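Long-range contacts in oxidoreductase, 2OG-Fe oxygenase family protein, putative, expressed (Oryza sativa subsp. japonica, PDB 5XOI), which belongs to the AlkB family and is probably an iron(II)- and 2-oxoglutarate-dependent dioxygenase, represented here by its oxygenase domain with manganese in the metal site: residues V14-F19 / G185-F190; G161-F166 / K179-S184. All blocks are in the same frame, centred on the assembly; numbering follows the deposited sequence.

Interaction 1 of 2, residues V14-F19 / G185-F190; sequences VLLKKF and GDVLIF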
ATOM      1  N   VAL A  14       7.337   9.954   0.697  1.00 14.21           N
ATOM      2  CA  VAL A  14       8.682   9.405   0.763  1.00 14.30           C
ATOM      3  C   VAL A  14       8.638   7.980   0.233  1.00 15.86           C
ATOM      4  O   VAL A  14       7.784   7.188   0.645  1.00 18.94           O
ATOM      5  CB  VAL A  14       9.222   9.431   2.201  1.00 13.73           C
ATOM      6  CG1 VAL A  14      10.547   8.685   2.299  1.00 21.87           C
ATOM      7  CG2 VAL A  14       9.381  10.872   2.662  1.00 14.11           C
ATOM      8  N   LEU A  15       9.567   7.654  -0.664  1.00 15.60           N
ATOM      9  CA  LEU A  15       9.745   6.299  -1.172  1.00 15.24           C
ATOM     10  C   LEU A  15      11.006   5.706  -0.550  1.00 18.79           C
ATOM     11  O   LEU A  15      12.103   6.260  -0.704  1.00 17.23           O
ATOM     12  CB  LEU A  15       9.844   6.300  -2.697  1.00 20.16           C
ATOM     13  CG  LEU A  15      10.285   4.992  -3.359  1.00 16.59           C
ATOM     14  CD1 LEU A  15       9.284   3.865  -3.080  1.00 18.57           C
ATOM     15  CD2 LEU A  15      10.430   5.201  -4.840  1.00 19.54           C
ATOM     16  N   LEU A  16      10.844   4.599   0.164  1.00 16.17           N
ATOM     17  CA  LEU A  16      11.949   3.917   0.837  1.00 13.27           C
ATOM     18  C   LEU A  16      12.349   2.728  -0.038  1.00 19.53           C
ATOM     19  O   LEU A  16      11.662   1.699  -0.069  1.00 18.90           O
ATOM     20  CB  LEU A  16      11.543   3.485   2.244  1.00 13.30           C
ATOM     21  CG  LEU A  16      11.127   4.589   3.214  1.00 15.42           C
ATOM     22  CD1 LEU A  16       9.628   4.877   3.084  1.00 17.95           C
ATOM     23  CD2 LEU A  16      11.422   4.193   4.647  1.00 19.90           C
ATOM     24  N   LYS A  17      13.455   2.873  -0.764  1.00 15.87           N
ATOM     25  CA  LYS A  17      13.859   1.834  -1.708  1.00 16.35           C
ATOM     26  C   LYS A  17      14.371   0.604  -0.970  1.00 23.80           C
ATOM     27  O   LYS A  17      15.219   0.712  -0.079  1.00 19.57           O
ATOM     28  CB  LYS A  17      14.944   2.357  -2.655  1.00 20.12           C
ATOM     29  CG  LYS A  17      14.497   3.489  -3.567  1.00 20.25           C
ATOM     30  CD  LYS A  17      13.415   3.057  -4.540  1.00 18.83           C
ATOM     31  CE  LYS A  17      13.894   1.936  -5.450  1.00 22.48           C
ATOM     32  NZ  LYS A  17      12.817   1.440  -6.376  1.00 17.61           N
ATOM     33  N   LYS A  18      13.870  -0.571  -1.363  1.00 19.67           N
ATOM     34  CA  LYS A  18      14.360  -1.853  -0.842  1.00 21.67           C
ATOM     35  C   LYS A  18      14.357  -1.875   0.689  1.00 22.19           C
ATOM     36  O   LYS A  18      15.272  -2.395   1.333  1.00 19.37           O
ATOM     37  CB  LYS A  18      15.756  -2.163  -1.393  1.00 24.95           C
ATOM     38  CG  LYS A  18      15.817  -2.282  -2.921  1.00 35.31           C
ATOM     39  CD  LYS A  18      14.815  -3.305  -3.446  1.00 33.32           C
ATOM     40  CE  LYS A  18      14.717  -3.278  -4.981  1.00 40.08           C
ATOM     41  NZ  LYS A  18      14.110  -4.534  -5.557  1.00 39.04           N
ATOM     42  N   PHE A  19      13.326  -1.270   1.281  1.00 19.95           N
ATOM     43  CA  PHE A  19      13.268  -1.154   2.736  1.00 18.44           C
ATOM     44  C   PHE A  19      13.010  -2.504   3.403  1.00 21.04           C
ATOM     45  O   PHE A  19      13.555  -2.784   4.479  1.00 19.32           O
ATOM     46  CB  PHE A  19      12.184  -0.144   3.117  1.00 16.29           C
ATOM     47  CG  PHE A  19      12.170   0.228   4.566  1.00 16.10           C
ATOM     48  CD1 PHE A  19      13.150   1.057   5.092  1.00 19.40           C
ATOM     49  CD2 PHE A  19      11.163  -0.234   5.403  1.00 18.19           C
ATOM     50  CE1 PHE A  19      13.133   1.415   6.443  1.00 18.79           C
ATOM     51  CE2 PHE A  19      11.137   0.114   6.754  1.00 19.05           C
ATOM     52  CZ  PHE A  19      12.126   0.938   7.271  1.00 15.83           C
ATOM     53  N   GLY A 185      10.163  -4.931  -2.387  1.00 14.83           N
ATOM     54  CA  GLY A 185      10.798  -4.440  -1.188  1.00 17.26           C
ATOM     55  C   GLY A 185      10.609  -2.963  -0.924  1.00 18.97           C
ATOM     56  O   GLY A 185      10.884  -2.513   0.196  1.00 19.48           O
ATOM     57  N   ASP A 186      10.154  -2.193  -1.911  1.00 14.94           N
ATOM     58  CA  ASP A 186       9.955  -0.762  -1.700  1.00 16.25           C
ATOM     59  C   ASP A 186       8.791  -0.511  -0.745  1.00 19.04           C
ATOM     60  O   ASP A 186       7.794  -1.242  -0.727  1.00 17.75           O
ATOM     61  CB  ASP A 186       9.679  -0.035  -3.012  1.00 12.54           C
ATOM     62  CG  ASP A 186      10.903   0.050  -3.933  1.00 13.97           C
ATOM     63  OD1 ASP A 186      12.017  -0.357  -3.532  1.00 17.14           O
ATOM     64  OD2 ASP A 186      10.729   0.536  -5.077  1.00 16.98           O
ATOM     65  N   VAL A 187       8.923   0.539   0.060  1.00 13.75           N
ATOM     66  CA  VAL A 187       7.828   1.024   0.894  1.00 13.58           C
ATOM     67  C   VAL A 187       7.585   2.475   0.527  1.00 18.25           C
ATOM     68  O   VAL A 187       8.525   3.270   0.482  1.00 16.79           O
ATOM     69  CB  VAL A 187       8.123   0.887   2.400  1.00 13.35           C
ATOM     70  CG1 VAL A 187       7.026   1.586   3.222  1.00 16.84           C
ATOM     71  CG2 VAL A 187       8.199  -0.573   2.779  1.00 12.98           C
ATOM     72  N   LEU A 188       6.336   2.806   0.224  1.00 15.45           N
ATOM     73  CA  LEU A 188       5.940   4.162  -0.133  1.00 14.60           C
ATOM     74  C   LEU A 188       5.038   4.704   0.966  1.00 14.83           C
ATOM     75  O   LEU A 188       4.152   3.991   1.445  1.00 14.23           O
ATOM     76  CB  LEU A 188       5.193   4.173  -1.472  1.00 13.92           C
ATOM     77  CG  LEU A 188       4.596   5.515  -1.881  1.00 15.78           C
ATOM     78  CD1 LEU A 188       5.709   6.492  -2.241  1.00 15.69           C
ATOM     79  CD2 LEU A 188       3.651   5.329  -3.066  1.00 20.22           C
ATOM     80  N   ILE A 189       5.267   5.951   1.378  1.00 14.00           N
ATOM     81  CA  ILE A 189       4.438   6.608   2.386  1.00 14.38           C
ATOM     82  C   ILE A 189       3.919   7.908   1.797  1.00 13.27           C
ATOM     83  O   ILE A 189       4.699   8.684   1.246  1.00 18.14           O
ATOM     84  CB  ILE A 189       5.222   6.887   3.683  1.00 13.13           C
ATOM     85  CG1 ILE A 189       5.808   5.591   4.244  1.00 14.86           C
ATOM     86  CG2 ILE A 189       4.293   7.539   4.718  1.00 13.39           C
ATOM     87  CD1 ILE A 189       6.486   5.751   5.579  1.00 19.07           C
ATOM     88  N   PHE A 190       2.609   8.148   1.894  1.00 15.24           N
ATOM     89  CA  PHE A 190       2.080   9.478   1.610  1.00 14.99           C
ATOM     90  C   PHE A 190       1.160   9.936   2.739  1.00 15.19           C
ATOM     91  O   PHE A 190       0.187   9.257   3.083  1.00 16.04           O
ATOM     92  CB  PHE A 190       1.395   9.582   0.224  1.00 14.25           C
ATOM     93  CG  PHE A 190       0.405   8.476  -0.140  1.00 17.71           C
ATOM     94  CD1 PHE A 190       0.841   7.253  -0.648  1.00 18.24           C
ATOM     95  CD2 PHE A 190      -0.965   8.726  -0.117  1.00 17.63           C
ATOM     96  CE1 PHE A 190      -0.070   6.270  -1.047  1.00 16.24           C
ATOM     97  CE2 PHE A 190      -1.881   7.755  -0.514  1.00 12.65           C
ATOM     98  CZ  PHE A 190      -1.435   6.519  -0.970  1.00 15.31           C
TER
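Leu16 CD1 lies against Ile189 CG1 at 4.1 Å and reaches Val187 CG1 as well, so that one leucine branch touches two neighbours of the opposite strand. On the same face, CG2 of Val187 meets CD2 of the Phe19 ring at 4.0 Å, while Leu16 CD2 sits over one face of that ring, offset toward its rim; helix 87-106 covers this layer through Ser100 and Ala96. On the other face Leu15 CB packs on Leu188 CD1 at 4.2 Å, and Leu15 CD1 rests near Asp186 CB. The backbones between these layers form two hydrogen-bonded antiparallel pairs, Val14 with Ile189 and Leu16 with Val187, and the Leu16 N to Val187 O bond is short and straight (2.7 Å, 168°). Strand 187-190 belongs to the larger sheet of the double-stranded beta-helix (jelly-roll) core of 2-oxoglutarate oxygenases, and strand 13-16 extends that sheet, with strand 6-10 beyond it. Past Leu16 the chain reverses in a type II beta turn, which Asp186 holds from the side. Its OD1 accepts Lys18 N on the anti side at 2.9 Å, and OD2 takes Lys17 NZ on the syn side in a 2.6 Å salt bridge. The Lys17 chain gets there by folding back at chi2 and chi3 (-64° and -60°), passing CD and CE close to the carboxylate. Asp186 OD2 also accepts Glu183 N, and Lys17 NZ is shared with the Glu183 carboxylate.

Interaction 2 of 2, residues G161-F166 / K179-S184; sequences GDTAEF and KVDLES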
ATOM      1  N   GLY A 161       7.228  -8.571  -5.225  1.00 14.19           N
ATOM      2  CA  GLY A 161       7.041  -9.288  -6.478  1.00 16.34           C
ATOM      3  C   GLY A 161       7.396  -8.449  -7.689  1.00 17.12           C
ATOM      4  O   GLY A 161       8.398  -7.730  -7.678  1.00 15.93           O
ATOM      5  N   ASP A 162       6.599  -8.544  -8.749  1.00 13.68           N
ATOM      6  CA  ASP A 162       6.839  -7.740  -9.942  1.00 14.48           C
ATOM      7  C   ASP A 162       6.698  -6.246  -9.654  1.00 13.36           C
ATOM      8  O   ASP A 162       5.913  -5.821  -8.802  1.00 14.35           O
ATOM      9  CB  ASP A 162       5.857  -8.132 -11.042  1.00 16.01           C
ATOM     10  CG  ASP A 162       6.151  -9.496 -11.630  1.00 22.42           C
ATOM     11  OD1 ASP A 162       7.340  -9.910 -11.647  1.00 17.95           O
ATOM     12  OD2 ASP A 162       5.187 -10.152 -12.090  1.00 18.49           O
ATOM     13  N   THR A 163       7.448  -5.450 -10.408  1.00 13.70           N
ATOM     14  CA  THR A 163       7.416  -3.999 -10.272  1.00 15.10           C
ATOM     15  C   THR A 163       6.095  -3.433 -10.781  1.00 17.95           C
ATOM     16  O   THR A 163       5.562  -3.888 -11.801  1.00 14.34           O
ATOM     17  CB  THR A 163       8.578  -3.402 -11.058  1.00 16.17           C
ATOM     18  OG1 THR A 163       9.812  -3.889 -10.509  1.00 16.76           O
ATOM     19  CG2 THR A 163       8.543  -1.861 -11.030  1.00 16.95           C
ATOM     20  N   ALA A 164       5.562  -2.440 -10.065  1.00 12.53           N
ATOM     21  CA  ALA A 164       4.401  -1.684 -10.523  1.00 12.66           C
ATOM     22  C   ALA A 164       4.841  -0.323 -11.035  1.00 17.48           C
ATOM     23  O   ALA A 164       5.724   0.302 -10.453  1.00 14.88           O
ATOM     24  CB  ALA A 164       3.392  -1.476  -9.395  1.00 16.57           C
ATOM     25  N   GLU A 165       4.224   0.129 -12.128  1.00 15.03           N
ATOM     26  CA  GLU A 165       4.293   1.524 -12.544  1.00 13.58           C
ATOM     27  C   GLU A 165       3.183   2.259 -11.793  1.00 13.41           C
ATOM     28  O   GLU A 165       1.999   1.986 -12.011  1.00 15.26           O
ATOM     29  CB  GLU A 165       4.149   1.636 -14.064  1.00 16.57           C
ATOM     30  CG  GLU A 165       5.310   0.965 -14.806  1.00 22.65           C
ATOM     31  CD  GLU A 165       5.243   1.093 -16.324  1.00 33.23           C
ATOM     32  OE1 GLU A 165       4.656   2.073 -16.834  1.00 32.51           O
ATOM     33  OE2 GLU A 165       5.807   0.212 -17.013  1.00 37.28           O
ATOM     34  N   PHE A 166       3.566   3.153 -10.878  1.00 13.96           N
ATOM     35  CA  PHE A 166       2.648   3.788  -9.931  1.00 15.63           C
ATOM     36  C   PHE A 166       2.448   5.240 -10.347  1.00 17.08           C
ATOM     37  O   PHE A 166       3.423   5.979 -10.516  1.00 17.10           O
ATOM     38  CB  PHE A 166       3.211   3.687  -8.506  1.00 14.35           C
ATOM     39  CG  PHE A 166       2.319   4.260  -7.429  1.00 17.54           C
ATOM     40  CD1 PHE A 166       1.275   3.511  -6.893  1.00 20.24           C
ATOM     41  CD2 PHE A 166       2.560   5.530  -6.910  1.00 18.39           C
ATOM     42  CE1 PHE A 166       0.474   4.019  -5.885  1.00 18.67           C
ATOM     43  CE2 PHE A 166       1.751   6.044  -5.887  1.00 15.52           C
ATOM     44  CZ  PHE A 166       0.711   5.288  -5.382  1.00 16.70           C
ATOM     45  N   LYS A 179       4.962   9.497 -12.530  1.00 16.70           N
ATOM     46  CA  LYS A 179       5.162   8.047 -12.475  1.00 18.73           C
ATOM     47  C   LYS A 179       6.403   7.715 -11.655  1.00 20.29           C
ATOM     48  O   LYS A 179       7.443   8.363 -11.799  1.00 23.02           O
ATOM     49  CB  LYS A 179       5.322   7.429 -13.883  1.00 24.62           C
ATOM     50  CG  LYS A 179       4.280   7.839 -14.921  1.00 43.49           C
ATOM     51  CD  LYS A 179       4.712   7.409 -16.331  1.00 53.20           C
ATOM     52  CE  LYS A 179       3.784   7.959 -17.411  1.00 57.91           C
ATOM     53  NZ  LYS A 179       4.303   7.706 -18.785  1.00 61.52           N
ATOM     54  N   VAL A 180       6.296   6.695 -10.802  1.00 17.18           N
ATOM     55  CA  VAL A 180       7.455   6.101 -10.142  1.00 13.83           C
ATOM     56  C   VAL A 180       7.286   4.589 -10.167  1.00 21.59           C
ATOM     57  O   VAL A 180       6.173   4.070 -10.047  1.00 18.20           O
ATOM     58  CB  VAL A 180       7.636   6.607  -8.691  1.00 17.22           C
ATOM     59  CG1 VAL A 180       6.460   6.186  -7.791  1.00 16.67           C
ATOM     60  CG2 VAL A 180       8.960   6.119  -8.120  1.00 25.28           C
ATOM     61  N   ASP A 181       8.395   3.875 -10.343  1.00 16.77           N
ATOM     62  CA  ASP A 181       8.353   2.423 -10.253  1.00 16.62           C
ATOM     63  C   ASP A 181       8.435   1.982  -8.797  1.00 17.51           C
ATOM     64  O   ASP A 181       9.342   2.394  -8.058  1.00 18.60           O
ATOM     65  CB  ASP A 181       9.492   1.785 -11.042  1.00 17.06           C
ATOM     66  CG  ASP A 181       9.286   1.855 -12.544  1.00 22.51           C
ATOM     67  OD1 ASP A 181       8.196   2.232 -13.022  1.00 20.68           O
ATOM     68  OD2 ASP A 181      10.249   1.517 -13.256  1.00 28.94           O
ATOM     69  N   LEU A 182       7.515   1.114  -8.399  1.00 14.92           N
ATOM     70  CA  LEU A 182       7.542   0.491  -7.082  1.00 15.13           C
ATOM     71  C   LEU A 182       8.028  -0.936  -7.277  1.00 15.63           C
ATOM     72  O   LEU A 182       7.313  -1.771  -7.848  1.00 15.33           O
ATOM     73  CB  LEU A 182       6.169   0.539  -6.413  1.00 14.69           C
ATOM     74  CG  LEU A 182       5.584   1.947  -6.215  1.00 16.12           C
ATOM     75  CD1 LEU A 182       4.183   1.862  -5.602  1.00 15.28           C
ATOM     76  CD2 LEU A 182       6.492   2.778  -5.333  1.00 15.05           C
ATOM     77  N   GLU A 183       9.266  -1.197  -6.849  1.00 15.20           N
ATOM     78  CA  GLU A 183       9.930  -2.483  -7.026  1.00 16.42           C
ATOM     79  C   GLU A 183       9.797  -3.309  -5.758  1.00 15.36           C
ATOM     80  O   GLU A 183       9.483  -2.790  -4.691  1.00 15.87           O
ATOM     81  CB  GLU A 183      11.415  -2.296  -7.358  1.00 16.94           C
ATOM     82  CG  GLU A 183      11.698  -1.366  -8.519  1.00 15.18           C
ATOM     83  CD  GLU A 183      13.186  -1.230  -8.780  1.00 25.31           C
ATOM     84  OE1 GLU A 183      13.688  -1.839  -9.744  1.00 27.29           O
ATOM     85  OE2 GLU A 183      13.859  -0.521  -8.008  1.00 23.71           O
ATOM     86  N   SER A 184      10.052  -4.610  -5.881  1.00 15.11           N
ATOM     87  CA  SER A 184       9.913  -5.502  -4.731  1.00 13.52           C
ATOM     88  C   SER A 184      10.780  -5.032  -3.564  1.00 14.54           C
ATOM     89  O   SER A 184      11.981  -4.784  -3.724  1.00 17.30           O
ATOM     90  CB  SER A 184      10.290  -6.933  -5.120  1.00 15.93           C
ATOM     91  OG  SER A 184       9.829  -7.849  -4.143  1.00 16.46           O
TER
HETATM   92  O   HOH W   1      10.139  -5.731  -8.535  1.00 13.40           O
HETATM   93  O   HOH W   2       6.120  -4.005  -6.738  1.00 14.21           O
HETATM   94  O   HOH W   3      11.925  -3.417 -11.820  1.00 29.15           O
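The beta hairpin of strands 163-169 and 178-182 lies at one edge of the four-stranded sheet, where Phe166 and Leu182 pack together at its apolar face. Leu182 CD1 comes obliquely against the ring, 3.5 Å from Phe166 CG, and Val180 CG1 approaches Phe166 CD2 at 4.1 Å. The ring swings out past them because its CG stands opposite the backbone N (chi1 -178°). Ala164 with Leu182 and Phe166 with Val180 are the hydrogen-bonded antiparallel pairs. On the other face the Glu165 and Asp181 chains run side by side; Glu165 CG touches Asp181 OD1, and the Glu165 carboxylate turns to Lys205. Beyond Ala164 and Leu182 the regular pairing ends and waters join the chains: one donates hydrogen bonds to Asp162 O and to Leu182 O, which already accepts Ala164 N, and another bridges Gly161 O, Thr163 OG1 and Ser184 N. The last direct link is Gly161 N to Ser184 OG, 2.9 Å and fairly straight at 159°, and the same hydroxyl also bonds Gln25 OE1. Replacing Ser184 with an alanine would probably leave Gly161 N and Gln25 OE1 without this shared partner. The Phe166 side chain packs beside the metal ligand His199, its nearest atom about 4 Å from a bound succinate that may come from the crystallisation medium, consistent with a hairpin lining the 2-oxoglutarate pocket of the double-stranded beta-helix fold.

Overall arrangement
Interaction 1 is the more buried contact, joining strands far apart in sequence within the larger sheet; interaction 2 is a local hairpin at the edge of the four-stranded sheet, only partly buried and nested inside the loop that interaction 1 closes. Strands 178-182 and 187-190 follow each other in the chain and pass from one sheet to the other; the sheets pack face to face through Leu188 CD2 on Phe166 CE2 and Leu15 CD2 on Val180 CG2. At the turn end, Lys18 NZ probably bonds Ser184 O. Polar chemistry differs accordingly: charged side chains grip the turn in interaction 1, whereas waters and a serine hydroxyl join the chains beyond the regular pairing in interaction 2, which lies nearer the metal.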